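Local coordinates for glucanase (Klebsiella pneumoniae, PDB 5GY3), which probably catalyses the endohydrolysis of beta-1,4-glucosidic linkages in cellulose, lichenin and cereal beta-D-glucans, at residues 225-230 and 299-304. Sequence-based numbering, arbitrary orientation.
Sequences LSWADP and KQLVWL
Leu301 and Leu304 of helix 293-307 receive the indole of Trp227, the one side chain of 225-230 that reaches across to 299-304, in the (alpha/alpha)6 barrel fold of family 8 glycosyl hydrolases. The backbones stay well apart, with Trp227 CA 8.2 Å from Val302 CA, and the six-membered end of the ring bridges the gap. Leu301 comes first along the helix. Its CD2 lies 4.1 Å from CH2 of Trp227, while Leu301 O sits over one face of the indole, toward the rim, 4.0 Å from Trp227 CZ3. The same leucine leans on Phe34 of helix 29-41, and its side chain is about 10 Å from that of Asp87, the predicted nucleophile. At Val302 the side chain turns its back on the tryptophan and packs against Ala272, Val273 and Leu276 of helix 268-278. One turn on from Gln300, whose O accepts the 2.9 Å bond from Leu304 N, Leu304 meets the ring obliquely. Trp227 carries its CG anti to the backbone N (chi1 -159°), which swings the indole out toward this leucine. Trp227 NE1 donates a hydrogen bond to Asp308 OD2, which at the pyrrole side of the indole helps fix the ring's rotation, and Trp94 meets the ring as well. The tightest contact is made by Leu304, whose CG and CD2 both lie 3.7 Å from Trp227 CZ2.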
loop_
_atom_site.group_PDB
_atom_site.type_symbol
_atom_site.label_atom_id
_atom_site.label_comp_id
_atom_site.label_asym_id
_atom_site.label_seq_id
_atom_site.Cartn_x
_atom_site.Cartn_y
_atom_site.Cartn_z
ATOM N N LEU A 225 5.136 -6.575 5.246
ATOM C CA LEU A 225 5.898 -7.216 6.316
ATOM C C LEU A 225 7.118 -7.940 5.768
ATOM O O LEU A 225 8.226 -7.818 6.305
ATOM C CB LEU A 225 5.015 -8.207 7.077
ATOM C CG LEU A 225 3.952 -7.648 8.020
ATOM C CD1 LEU A 225 3.073 -8.793 8.535
ATOM C CD2 LEU A 225 4.592 -6.880 9.181
ATOM N N SER A 226 6.918 -8.753 4.733
ATOM C CA SER A 226 8.037 -9.479 4.154
ATOM C C SER A 226 9.031 -8.530 3.488
ATOM O O SER A 226 10.238 -8.794 3.495
ATOM C CB SER A 226 7.518 -10.509 3.157
ATOM O OG SER A 226 8.611 -11.255 2.666
ATOM N N TRP A 227 8.543 -7.425 2.919
ATOM C CA TRP A 227 9.429 -6.430 2.317
ATOM C C TRP A 227 10.367 -5.841 3.365
ATOM O O TRP A 227 11.577 -5.691 3.132
ATOM C CB TRP A 227 8.562 -5.341 1.676
ATOM C CG TRP A 227 9.182 -4.505 0.610
ATOM C CD1 TRP A 227 10.505 -4.160 0.471
ATOM C CD2 TRP A 227 8.491 -3.905 -0.492
ATOM N NE1 TRP A 227 10.668 -3.377 -0.654
ATOM C CE2 TRP A 227 9.448 -3.207 -1.258
ATOM C CE3 TRP A 227 7.150 -3.890 -0.904
ATOM C CZ2 TRP A 227 9.108 -2.504 -2.413
ATOM C CZ3 TRP A 227 6.820 -3.192 -2.052
ATOM C CH2 TRP A 227 7.789 -2.509 -2.791
ATOM N N ALA A 228 9.825 -5.516 4.537
ATOM C CA ALA A 228 10.634 -4.926 5.597
ATOM C C ALA A 228 11.457 -5.971 6.343
ATOM O O ALA A 228 12.623 -5.715 6.672
ATOM C CB ALA A 228 9.734 -4.164 6.567
ATOM N N ASP A 229 10.878 -7.155 6.622
ATOM C CA ASP A 229 11.556 -8.160 7.441
ATOM C C ASP A 229 10.891 -9.521 7.290
ATOM O O ASP A 229 9.903 -9.819 7.978
ATOM C CB ASP A 229 11.587 -7.747 8.922
ATOM C CG ASP A 229 12.271 -8.793 9.820
ATOM O OD1 ASP A 229 12.933 -9.721 9.299
ATOM O OD2 ASP A 229 12.173 -8.672 11.061
ATOM N N PRO A 230 11.426 -10.385 6.419
ATOM C CA PRO A 230 10.827 -11.713 6.231
ATOM C C PRO A 230 10.869 -12.576 7.470
ATOM O O PRO A 230 10.161 -13.595 7.512
ATOM C CB PRO A 230 11.669 -12.325 5.103
ATOM C CG PRO A 230 12.292 -11.174 4.425
ATOM C CD PRO A 230 12.531 -10.144 5.476
ATOM N N LYS A 299 2.185 -8.350 -8.837
ATOM C CA LYS A 299 3.226 -9.235 -9.346
ATOM C C LYS A 299 4.588 -8.558 -9.300
ATOM O O LYS A 299 5.584 -9.172 -8.905
ATOM C CB LYS A 299 2.909 -9.659 -10.778
ATOM C CG LYS A 299 1.834 -10.725 -10.908
ATOM C CD LYS A 299 1.762 -11.163 -12.359
ATOM C CE LYS A 299 0.884 -12.397 -12.547
ATOM N NZ LYS A 299 0.881 -12.813 -13.995
ATOM N N GLN A 300 4.643 -7.292 -9.697
ATOM C CA GLN A 300 5.926 -6.612 -9.770
ATOM C C GLN A 300 6.386 -6.106 -8.412
ATOM O O GLN A 300 7.593 -6.039 -8.167
ATOM C CB GLN A 300 5.847 -5.456 -10.750
ATOM C CG GLN A 300 5.670 -5.896 -12.182
ATOM C CD GLN A 300 5.347 -4.725 -13.054
ATOM O OE1 GLN A 300 6.243 -4.085 -13.608
ATOM N NE2 GLN A 300 4.065 -4.411 -13.164
ATOM N N LEU A 301 5.448 -5.719 -7.541
ATOM C CA LEU A 301 5.821 -5.298 -6.195
ATOM C C LEU A 301 6.384 -6.464 -5.394
ATOM O O LEU A 301 7.318 -6.291 -4.598
ATOM C CB LEU A 301 4.614 -4.703 -5.484
ATOM C CG LEU A 301 4.065 -3.397 -6.046
ATOM C CD1 LEU A 301 2.706 -3.117 -5.435
ATOM C CD2 LEU A 301 5.039 -2.250 -5.773
ATOM N N VAL A 302 5.828 -7.662 -5.598
ATOM C CA VAL A 302 6.366 -8.853 -4.945
ATOM C C VAL A 302 7.800 -9.097 -5.394
ATOM O O VAL A 302 8.684 -9.379 -4.578
ATOM C CB VAL A 302 5.454 -10.067 -5.221
ATOM C CG1 VAL A 302 6.165 -11.365 -4.892
ATOM C CG2 VAL A 302 4.191 -9.949 -4.390
ATOM N N TRP A 303 8.059 -8.955 -6.696
ATOM C CA TRP A 303 9.413 -9.120 -7.213
ATOM C C TRP A 303 10.361 -8.083 -6.622
ATOM O O TRP A 303 11.473 -8.420 -6.193
ATOM C CB TRP A 303 9.397 -9.032 -8.738
ATOM C CG TRP A 303 10.742 -9.254 -9.365
ATOM C CD1 TRP A 303 11.490 -8.338 -10.046
ATOM C CD2 TRP A 303 11.505 -10.466 -9.346
ATOM N NE1 TRP A 303 12.669 -8.910 -10.465
ATOM C CE2 TRP A 303 12.702 -10.216 -10.048
ATOM C CE3 TRP A 303 11.290 -11.741 -8.810
ATOM C CZ2 TRP A 303 13.683 -11.194 -10.227
ATOM C CZ3 TRP A 303 12.261 -12.710 -8.989
ATOM C CH2 TRP A 303 13.442 -12.432 -9.694
ATOM N N LEU A 304 9.921 -6.818 -6.568
ATOM C CA LEU A 304 10.719 -5.760 -5.954
ATOM C C LEU A 304 10.989 -6.041 -4.483
ATOM O O LEU A 304 12.103 -5.822 -3.991
ATOM C CB LEU A 304 10.000 -4.424 -6.108
ATOM C CG LEU A 304 10.758 -3.200 -5.619
ATOM C CD1 LEU A 304 12.162 -3.169 -6.222
ATOM C CD2 LEU A 304 9.986 -1.971 -6.004
#